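Local coordinates for BH0493 protein (Bacillus halodurans C-125, PDB 2QEE) that binds zinc and is probably a metal-dependent enzyme of the amidohydrolase superfamily, at residues C[16-21]-C[396-401]; C[335-340]-C[376-381]; C[139-144]-C[409-414]. All coordinates share one frame; numbering follows the deposited sequence.

Interaction 1 of 3, residues C[16-21]-C[396-401]; sequences KNAVNN and EEIKRD
Ala18 and Lys399 bring their CA atoms to 5.7 Å, the nearest backbone approach between segments 16-21 and 396-401, both of which are helical. The motif is helix-helix packing at a small residue: the N-terminal helix 8-21 meets the C-terminal helix 395-414, and the single methyl of Ala18 takes up so little room that the two backbones can come this close. The joint is apolar, carbon against carbon: Ala18 CB points toward the opposing helix and lies 3.9 Å from Ile398 CG2. The branching of Ile398 explains this, for with chi1 at -69° its CG1 stays beside the backbone N while CG2 is anti to that N and is presented to the alanine. The same methyl carbon also meets Lys399 CG at 4.2 Å; this lysine gives only the root of its aliphatic chain, whose later torsions are nearly extended. The two residues that meet Ala18 differ: Ile398 is buried, and Lys399 lies exposed at the margin. Around the joint, Ile398 also rests on Leu11 and Val15 of helix 8-21, while Val19 reaches Val402 and Phe406, so the helices keep touching beyond these turns. Another side of helix 395-414 faces the second subunit, where Glu397 forms a salt bridge with Arg112 of that subunit. Next to this interface Arg400 holds its own neighbour side-on, NE and NH2 each 3.2 Å from Asp401 OD1 and both arriving from the same face of the carboxylate.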
loop_
_atom_site.group_PDB
_atom_site.type_symbol
_atom_site.label_atom_id
_atom_site.label_comp_id
_atom_site.label_asym_id
_atom_site.label_seq_id
_atom_site.Cartn_x
_atom_site.Cartn_y
_atom_site.Cartn_z
ATOM N N LYS C 16 -23.852 14.223 -0.606
ATOM C CA LYS C 16 -24.410 13.222 0.319
ATOM C C LYS C 16 -25.868 12.892 -0.037
ATOM O O LYS C 16 -26.261 11.707 -0.068
ATOM C CB LYS C 16 -24.294 13.696 1.750
ATOM C CG LYS C 16 -22.903 13.644 2.239
ATOM C CD LYS C 16 -22.806 14.404 3.564
ATOM C CE LYS C 16 -21.342 14.685 3.867
ATOM N NZ LYS C 16 -21.053 15.257 5.217
ATOM N N ASN C 17 -26.672 13.912 -0.324
ATOM C CA ASN C 17 -28.045 13.638 -0.722
ATOM C C ASN C 17 -28.135 12.842 -2.029
ATOM O O ASN C 17 -28.945 11.894 -2.101
ATOM C CB ASN C 17 -28.842 14.945 -0.877
ATOM C CG ASN C 17 -29.084 15.658 0.441
ATOM O OD1 ASN C 17 -29.399 16.863 0.435
ATOM N ND2 ASN C 17 -29.005 14.941 1.563
ATOM N N ALA C 18 -27.386 13.223 -3.059
ATOM C CA ALA C 18 -27.391 12.515 -4.329
ATOM C C ALA C 18 -27.005 11.019 -4.118
ATOM O O ALA C 18 -27.683 10.089 -4.644
ATOM C CB ALA C 18 -26.445 13.173 -5.278
ATOM N N VAL C 19 -25.940 10.790 -3.334
ATOM C CA VAL C 19 -25.439 9.413 -3.084
ATOM C C VAL C 19 -26.476 8.602 -2.333
ATOM O O VAL C 19 -26.828 7.473 -2.741
ATOM C CB VAL C 19 -24.115 9.480 -2.312
ATOM C CG1 VAL C 19 -23.716 8.089 -1.867
ATOM C CG2 VAL C 19 -23.002 9.915 -3.282
ATOM N N ASN C 20 -27.059 9.213 -1.307
ATOM C CA ASN C 20 -28.074 8.521 -0.502
ATOM C C ASN C 20 -29.313 8.211 -1.296
ATOM O O ASN C 20 -29.863 7.129 -1.152
ATOM C CB ASN C 20 -28.401 9.292 0.770
ATOM C CG ASN C 20 -27.235 9.232 1.783
ATOM O OD1 ASN C 20 -26.389 8.338 1.693
ATOM N ND2 ASN C 20 -27.199 10.164 2.740
ATOM N N ASN C 21 -29.734 9.136 -2.149
ATOM C CA ASN C 21 -30.942 8.971 -2.941
ATOM C C ASN C 21 -30.848 8.141 -4.222
ATOM O O ASN C 21 -31.887 7.740 -4.790
ATOM C CB ASN C 21 -31.481 10.366 -3.309
ATOM C CG ASN C 21 -31.993 11.101 -2.116
ATOM O OD1 ASN C 21 -32.410 10.489 -1.138
ATOM N ND2 ASN C 21 -31.959 12.439 -2.174
ATOM N N GLU C 396 -27.248 18.735 -11.040
ATOM C CA GLU C 396 -27.667 17.773 -12.073
ATOM C C GLU C 396 -26.487 16.914 -12.539
ATOM O O GLU C 396 -26.649 15.694 -12.751
ATOM C CB GLU C 396 -28.382 18.440 -13.258
ATOM C CG GLU C 396 -29.830 18.848 -12.891
ATOM C CD GLU C 396 -30.652 17.685 -12.268
ATOM O OE1 GLU C 396 -30.895 16.689 -12.993
ATOM O OE2 GLU C 396 -31.022 17.758 -11.059
ATOM N N GLU C 397 -25.306 17.542 -12.660
ATOM C CA GLU C 397 -24.118 16.790 -13.032
ATOM C C GLU C 397 -23.701 15.803 -11.963
ATOM O O GLU C 397 -23.295 14.667 -12.309
ATOM C CB GLU C 397 -22.974 17.723 -13.384
ATOM C CG GLU C 397 -23.236 18.477 -14.722
ATOM C CD GLU C 397 -22.345 19.714 -14.870
ATOM O OE1 GLU C 397 -21.755 20.115 -13.860
ATOM O OE2 GLU C 397 -22.307 20.267 -15.989
ATOM N N ILE C 398 -23.771 16.219 -10.696
ATOM C CA ILE C 398 -23.436 15.299 -9.573
ATOM C C ILE C 398 -24.426 14.103 -9.644
ATOM O O ILE C 398 -24.013 12.937 -9.546
ATOM C CB ILE C 398 -23.578 16.011 -8.228
ATOM C CG1 ILE C 398 -22.473 17.061 -8.112
ATOM C CG2 ILE C 398 -23.540 14.974 -7.058
ATOM C CD1 ILE C 398 -22.685 17.982 -6.888
ATOM N N LYS C 399 -25.706 14.398 -9.877
ATOM C CA LYS C 399 -26.731 13.302 -9.917
ATOM C C LYS C 399 -26.422 12.315 -11.043
ATOM O O LYS C 399 -26.472 11.103 -10.826
ATOM C CB LYS C 399 -28.125 13.924 -10.057
ATOM C CG LYS C 399 -28.593 14.441 -8.717
ATOM C CD LYS C 399 -29.971 15.088 -8.876
ATOM C CE LYS C 399 -30.462 15.643 -7.541
ATOM N NZ LYS C 399 -31.923 15.882 -7.543
ATOM N N ARG C 400 -25.994 12.836 -12.196
ATOM C CA ARG C 400 -25.620 12.034 -13.339
ATOM C C ARG C 400 -24.399 11.133 -13.002
ATOM O O ARG C 400 -24.367 9.919 -13.269
ATOM C CB ARG C 400 -25.275 12.972 -14.490
ATOM C CG ARG C 400 -24.687 12.284 -15.641
ATOM C CD ARG C 400 -23.993 13.238 -16.579
ATOM N NE ARG C 400 -22.830 13.846 -15.903
ATOM C CZ ARG C 400 -22.216 14.919 -16.373
ATOM N NH1 ARG C 400 -22.654 15.468 -17.513
ATOM N NH2 ARG C 400 -21.175 15.429 -15.717
ATOM N N ASP C 401 -23.355 11.737 -12.447
ATOM C CA ASP C 401 -22.125 10.992 -12.142
ATOM C C ASP C 401 -22.442 9.902 -11.103
ATOM O O ASP C 401 -21.879 8.794 -11.201
ATOM C CB ASP C 401 -21.053 11.928 -11.531
ATOM C CG ASP C 401 -20.548 13.032 -12.493
ATOM O OD1 ASP C 401 -20.635 12.933 -13.716
ATOM O OD2 ASP C 401 -20.111 14.066 -11.929
#

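Interaction 2 of 3, residues C[335-340]-C[376-381]; sequences IINEMT and AEVLID
Val378 projects toward segment 335-340 and supplies the apolar part of this contact between helices 333-347 and 363-388. Its CG2 lies 4.0 Å from Thr340 CG2, and its CG1 is almost as near to the same methyl, which therefore rests against both branches of the valine. With CA atoms of Thr340 and Val378 7.2 Å apart, the backbones leave room for both side chains. Of mixed character is the approach of Val378 CG2 to Asn337 OD1 at 3.9 Å, a van der Waals contact between a methyl and the amide oxygen.

The polar part is carried by Thr340, Asn337 and Glu377. Thr340 OG1 sits beside its backbone N (chi1 -58°) and donates to Ile336 O at 2.8 Å; Thr340 N reaches that oxygen from the opposite face of the carbonyl plane. This bond helps to hold the threonine's rotation, which leaves CG2, anti to the backbone N, against the valine. A serine here would probably keep a hydroxyl for Ile336 O but leave a gap against Val378 where the methyl had been. Asn337 reaches the partner helix through a water, which donates to Asn337 OD1 at 2.8 Å and to Glu377 OE2 at 2.7 Å. Asn337 OD1 is also hydrogen-bonded to Arg341 NE, and the side chain of Asn337 lies about 6 Å from a bound magnesium ion.

Within the fold, Ile336 meets Ser371 and Ile374 while Val378 extends to Arg341 and Met344, evidence that the two helices pack over several turns. On a further side of helix 363-388, Leu379 and Ile380 lean on Val15, which places this helix between helices 333-347 and 8-21.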
loop_
_atom_site.group_PDB
_atom_site.type_symbol
_atom_site.label_atom_id
_atom_site.label_comp_id
_atom_site.label_asym_id
_atom_site.label_seq_id
_atom_site.Cartn_x
_atom_site.Cartn_y
_atom_site.Cartn_z
ATOM N N ILE C 335 -9.195 0.491 3.300
ATOM C CA ILE C 335 -8.915 -0.001 1.959
ATOM C C ILE C 335 -9.918 0.555 0.955
ATOM O O ILE C 335 -9.522 0.966 -0.132
ATOM C CB ILE C 335 -8.814 -1.570 1.937
ATOM C CG1 ILE C 335 -7.721 -2.093 2.943
ATOM C CG2 ILE C 335 -8.610 -2.057 0.462
ATOM C CD1 ILE C 335 -6.283 -1.634 2.668
ATOM N N ILE C 336 -11.198 0.533 1.296
ATOM C CA ILE C 336 -12.225 1.149 0.411
ATOM C C ILE C 336 -11.826 2.611 0.059
ATOM O O ILE C 336 -11.864 3.015 -1.117
ATOM C CB ILE C 336 -13.620 1.131 1.051
ATOM C CG1 ILE C 336 -14.063 -0.347 1.322
ATOM C CG2 ILE C 336 -14.586 1.978 0.179
ATOM C CD1 ILE C 336 -15.335 -0.349 2.282
ATOM N N ASN C 337 -11.381 3.346 1.064
ATOM C CA ASN C 337 -11.024 4.743 0.830
ATOM C C ASN C 337 -9.811 4.827 -0.144
ATOM O O ASN C 337 -9.818 5.569 -1.155
ATOM C CB ASN C 337 -10.643 5.386 2.166
ATOM C CG ASN C 337 -10.269 6.845 1.968
ATOM O OD1 ASN C 337 -11.106 7.630 1.500
ATOM N ND2 ASN C 337 -9.040 7.180 2.274
ATOM N N GLU C 338 -8.707 4.128 0.153
ATOM C CA GLU C 338 -7.552 4.232 -0.753
ATOM C C GLU C 338 -7.877 3.747 -2.160
ATOM O O GLU C 338 -7.470 4.411 -3.137
ATOM C CB GLU C 338 -6.295 3.568 -0.185
ATOM C CG GLU C 338 -6.325 2.009 -0.194
ATOM C CD GLU C 338 -4.978 1.400 0.344
ATOM O OE1 GLU C 338 -4.613 0.269 -0.069
ATOM O OE2 GLU C 338 -4.306 2.043 1.196
ATOM N N MET C 339 -8.642 2.646 -2.285
ATOM C CA MET C 339 -8.935 2.113 -3.589
ATOM C C MET C 339 -9.794 3.103 -4.381
ATOM O O MET C 339 -9.543 3.314 -5.544
ATOM C CB MET C 339 -9.696 0.790 -3.420
ATOM C CG MET C 339 -8.764 -0.401 -3.093
ATOM S SD MET C 339 -9.792 -1.905 -2.858
ATOM C CE MET C 339 -10.481 -2.077 -4.539
ATOM N N THR C 340 -10.841 3.650 -3.762
ATOM C CA THR C 340 -11.778 4.543 -4.437
ATOM C C THR C 340 -11.043 5.815 -4.920
ATOM O O THR C 340 -11.295 6.299 -6.006
ATOM C CB THR C 340 -13.014 4.813 -3.530
ATOM O OG1 THR C 340 -13.645 3.539 -3.219
ATOM C CG2 THR C 340 -14.053 5.704 -4.213
ATOM N N ALA C 376 -19.065 9.088 -0.903
ATOM C CA ALA C 376 -19.491 10.497 -0.836
ATOM C C ALA C 376 -18.288 11.413 -0.443
ATOM O O ALA C 376 -18.076 12.458 -1.103
ATOM C CB ALA C 376 -20.644 10.674 0.131
ATOM N N GLU C 377 -17.487 10.983 0.522
ATOM C CA GLU C 377 -16.310 11.778 0.957
ATOM C C GLU C 377 -15.346 11.939 -0.212
ATOM O O GLU C 377 -14.787 13.039 -0.458
ATOM C CB GLU C 377 -15.607 11.094 2.110
ATOM C CG GLU C 377 -16.402 11.044 3.419
ATOM C CD GLU C 377 -15.798 10.029 4.434
ATOM O OE1 GLU C 377 -16.338 9.903 5.562
ATOM O OE2 GLU C 377 -14.791 9.318 4.117
ATOM N N VAL C 378 -15.099 10.853 -0.953
ATOM C CA VAL C 378 -14.186 10.936 -2.095
ATOM C C VAL C 378 -14.709 11.896 -3.152
ATOM O O VAL C 378 -14.009 12.817 -3.632
ATOM C CB VAL C 378 -13.930 9.521 -2.690
ATOM C CG1 VAL C 378 -13.080 9.632 -3.927
ATOM C CG2 VAL C 378 -13.263 8.611 -1.585
ATOM N N LEU C 379 -15.997 11.750 -3.485
ATOM C CA LEU C 379 -16.604 12.669 -4.477
ATOM C C LEU C 379 -16.534 14.158 -4.062
ATOM O O LEU C 379 -16.202 15.026 -4.870
ATOM C CB LEU C 379 -18.084 12.255 -4.706
ATOM C CG LEU C 379 -18.266 11.002 -5.580
ATOM C CD1 LEU C 379 -19.752 10.624 -5.443
ATOM C CD2 LEU C 379 -17.882 11.323 -7.059
ATOM N N ILE C 380 -16.820 14.425 -2.804
ATOM C CA ILE C 380 -16.778 15.809 -2.254
ATOM C C ILE C 380 -15.353 16.398 -2.512
ATOM O O ILE C 380 -15.203 17.489 -3.088
ATOM C CB ILE C 380 -17.216 15.881 -0.754
ATOM C CG1 ILE C 380 -18.719 15.607 -0.653
ATOM C CG2 ILE C 380 -16.897 17.262 -0.219
ATOM C CD1 ILE C 380 -19.240 15.178 0.773
ATOM N N ASP C 381 -14.325 15.635 -2.147
ATOM C CA ASP C 381 -12.934 16.114 -2.359
ATOM C C ASP C 381 -12.651 16.362 -3.845
ATOM O O ASP C 381 -12.009 17.366 -4.204
ATOM C CB ASP C 381 -11.948 15.055 -1.844
ATOM C CG ASP C 381 -11.670 15.203 -0.343
ATOM O OD1 ASP C 381 -12.072 16.252 0.283
ATOM O OD2 ASP C 381 -11.038 14.265 0.234
HETATM O O HOH W 1 -12.515 9.705 2.651
#

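Interaction 3 of 3, residues C[139-144]-C[409-414]; sequences VSDVVM and NFWRFV
Trp411 and Phe410, consecutive on helix 395-414, set two rings against Asp141 and Val143 of the strand 139-143. One face of the indole carries Phe410 CD2, 3.8 Å above its plane and over its centre, while Trp411 CE2 lies in plane at the edge of the phenyl ring; the two rings are thus steeply turned against each other. One face of Phe410 is met toward its rim by Val414 CG2. At the indole edge, near its plane, Asp141 CB approaches Trp411 CZ2 at 4.2 Å. Val143 CG2 comes obliquely to the phenyl ring, 4.0 Å from Phe410 CE2 and only slightly farther from Phe410 CZ. Phe410 reaches it because its CG is anti to the backbone N (chi1 171°), which sends the ring toward the strand across a CA separation of 10.8 Å between Val143 and Phe410.

The strand belongs to a parallel sheet and runs beside strand 24-26, the lead-in to the zinc ligands His28 and His30. Val143 is close to this site, its side chain about 6 Å from that of His28. The contact thus joins the C-terminal helix to a strand next to the zinc-binding segment, consistent with the (beta/alpha)-barrel of the amidohydrolase type.

Chemically the contact is apolar, since aspartate gives only its CB. Its carboxylate is engaged by Ser140 OG, 2.6 Å from Asp141 OD2 on the anti side, and by His168 NE2 at OD1, and Trp411 NE1 donates to Thr25 OG1. The polar ends thus find partners alongside, leaving carbon to meet carbon between helix and strand.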
loop_
_atom_site.group_PDB
_atom_site.type_symbol
_atom_site.label_atom_id
_atom_site.label_comp_id
_atom_site.label_asym_id
_atom_site.label_seq_id
_atom_site.Cartn_x
_atom_site.Cartn_y
_atom_site.Cartn_z
ATOM N N VAL C 139 -31.781 -0.149 -2.720
ATOM C CA VAL C 139 -31.240 -0.984 -3.779
ATOM C C VAL C 139 -32.391 -1.397 -4.716
ATOM O O VAL C 139 -33.382 -2.003 -4.268
ATOM C CB VAL C 139 -30.560 -2.246 -3.221
ATOM C CG1 VAL C 139 -30.231 -3.252 -4.339
ATOM C CG2 VAL C 139 -29.283 -1.850 -2.443
ATOM N N SER C 140 -32.254 -1.025 -5.973
ATOM C CA SER C 140 -33.298 -1.252 -6.986
ATOM C C SER C 140 -33.084 -2.608 -7.671
ATOM O O SER C 140 -34.058 -3.241 -8.185
ATOM C CB SER C 140 -33.256 -0.141 -8.017
ATOM O OG SER C 140 -32.060 -0.159 -8.772
ATOM N N ASP C 141 -31.826 -3.062 -7.739
ATOM C CA ASP C 141 -31.498 -4.238 -8.520
ATOM C C ASP C 141 -30.399 -5.022 -7.813
ATOM O O ASP C 141 -29.365 -4.442 -7.457
ATOM C CB ASP C 141 -30.993 -3.844 -9.905
ATOM C CG ASP C 141 -32.107 -3.210 -10.749
ATOM O OD1 ASP C 141 -32.849 -3.943 -11.447
ATOM O OD2 ASP C 141 -32.341 -1.995 -10.652
ATOM N N VAL C 142 -30.589 -6.339 -7.703
ATOM C CA VAL C 142 -29.628 -7.224 -7.056
ATOM C C VAL C 142 -29.169 -8.244 -8.092
ATOM O O VAL C 142 -30.022 -8.910 -8.750
ATOM C CB VAL C 142 -30.309 -7.950 -5.834
ATOM C CG1 VAL C 142 -29.480 -9.150 -5.348
ATOM C CG2 VAL C 142 -30.515 -6.961 -4.678
ATOM N N VAL C 143 -27.849 -8.370 -8.285
ATOM C CA VAL C 143 -27.338 -9.461 -9.121
ATOM C C VAL C 143 -27.006 -10.615 -8.206
ATOM O O VAL C 143 -26.235 -10.483 -7.212
ATOM C CB VAL C 143 -26.165 -9.060 -10.001
ATOM C CG1 VAL C 143 -25.695 -10.247 -10.823
ATOM C CG2 VAL C 143 -26.555 -7.889 -10.965
ATOM N N MET C 144 -27.557 -11.784 -8.560
ATOM C CA MET C 144 -27.345 -12.993 -7.775
ATOM C C MET C 144 -26.056 -13.683 -8.190
ATOM O O MET C 144 -25.423 -13.316 -9.217
ATOM C CB MET C 144 -28.562 -13.955 -8.053
ATOM C CG MET C 144 -29.912 -13.325 -7.627
ATOM S SD MET C 144 -31.257 -14.607 -7.881
ATOM C CE MET C 144 -31.338 -14.554 -9.644
ATOM N N ASN C 409 -23.046 2.550 -15.086
ATOM C CA ASN C 409 -21.818 2.014 -15.651
ATOM C C ASN C 409 -21.910 0.502 -15.760
ATOM O O ASN C 409 -21.429 -0.061 -16.743
ATOM C CB ASN C 409 -20.576 2.337 -14.766
ATOM C CG ASN C 409 -20.137 3.791 -14.887
ATOM O OD1 ASN C 409 -20.533 4.514 -15.837
ATOM N ND2 ASN C 409 -19.242 4.234 -13.924
ATOM N N PHE C 410 -22.634 -0.097 -14.832
ATOM C CA PHE C 410 -22.727 -1.561 -14.857
ATOM C C PHE C 410 -23.645 -1.934 -16.055
ATOM O O PHE C 410 -23.253 -2.731 -16.931
ATOM C CB PHE C 410 -23.335 -2.121 -13.585
ATOM C CG PHE C 410 -23.639 -3.597 -13.675
ATOM C CD1 PHE C 410 -22.582 -4.533 -13.670
ATOM C CD2 PHE C 410 -24.947 -4.059 -13.789
ATOM C CE1 PHE C 410 -22.826 -5.924 -13.780
ATOM C CE2 PHE C 410 -25.220 -5.458 -13.867
ATOM C CZ PHE C 410 -24.147 -6.401 -13.863
ATOM N N TRP C 411 -24.834 -1.347 -16.108
ATOM C CA TRP C 411 -25.778 -1.801 -17.211
ATOM C C TRP C 411 -25.218 -1.489 -18.574
ATOM O O TRP C 411 -25.392 -2.235 -19.548
ATOM C CB TRP C 411 -27.134 -1.154 -16.998
ATOM C CG TRP C 411 -27.752 -1.657 -15.734
ATOM C CD1 TRP C 411 -27.951 -0.970 -14.576
ATOM C CD2 TRP C 411 -28.199 -2.989 -15.505
ATOM N NE1 TRP C 411 -28.539 -1.806 -13.631
ATOM C CE2 TRP C 411 -28.668 -3.057 -14.186
ATOM C CE3 TRP C 411 -28.242 -4.163 -16.308
ATOM C CZ2 TRP C 411 -29.210 -4.237 -13.637
ATOM C CZ3 TRP C 411 -28.783 -5.340 -15.732
ATOM C CH2 TRP C 411 -29.259 -5.353 -14.431
ATOM N N ARG C 412 -24.593 -0.324 -18.705
ATOM C CA ARG C 412 -23.959 0.058 -19.960
ATOM C C ARG C 412 -22.918 -0.999 -20.352
ATOM O O ARG C 412 -22.862 -1.468 -21.514
ATOM C CB ARG C 412 -23.313 1.440 -19.793
ATOM C CG ARG C 412 -23.443 2.372 -20.983
ATOM C CD ARG C 412 -23.260 3.856 -20.519
ATOM N NE ARG C 412 -22.513 4.640 -21.509
ATOM C CZ ARG C 412 -21.204 4.536 -21.746
ATOM N NH1 ARG C 412 -20.451 3.644 -21.087
ATOM N NH2 ARG C 412 -20.641 5.311 -22.666
ATOM N N PHE C 413 -22.091 -1.417 -19.387
ATOM C CA PHE C 413 -21.008 -2.340 -19.722
ATOM C C PHE C 413 -21.521 -3.746 -20.131
ATOM O O PHE C 413 -20.965 -4.383 -21.045
ATOM C CB PHE C 413 -20.050 -2.483 -18.548
ATOM C CG PHE C 413 -18.775 -3.237 -18.908
ATOM C CD1 PHE C 413 -17.792 -2.598 -19.675
ATOM C CD2 PHE C 413 -18.542 -4.545 -18.433
ATOM C CE1 PHE C 413 -16.570 -3.255 -20.039
ATOM C CE2 PHE C 413 -17.361 -5.193 -18.775
ATOM C CZ PHE C 413 -16.378 -4.570 -19.587
ATOM N N VAL C 414 -22.544 -4.231 -19.445
ATOM C CA VAL C 414 -23.015 -5.610 -19.716
ATOM C C VAL C 414 -23.969 -5.578 -20.911
ATOM O O VAL C 414 -24.467 -6.620 -21.333
ATOM C CB VAL C 414 -23.699 -6.252 -18.503
ATOM C CG1 VAL C 414 -22.689 -6.332 -17.274
ATOM C CG2 VAL C 414 -24.979 -5.497 -18.083
#

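From the N terminus, helix 8-21 supplies the first half of interaction 1, and strand 139-143 then supplies that of interaction 3. Interaction 2 opens at 335-340 and closes soonest, at 376-381, so its short loop lies within the spans of both others. Segment 396-401 next closes interaction 1, and 409-414 closes interaction 3; these two alternate along the chain and so cross. Both end on helix 395-414, which ties the N-terminal helix at one part of its length and the zinc-side sheet farther on. Interactions 1 and 2 touch directly, as Lys16 CE meets Ile380 CD1 at 3.8 Å, whereas interaction 3 touches neither.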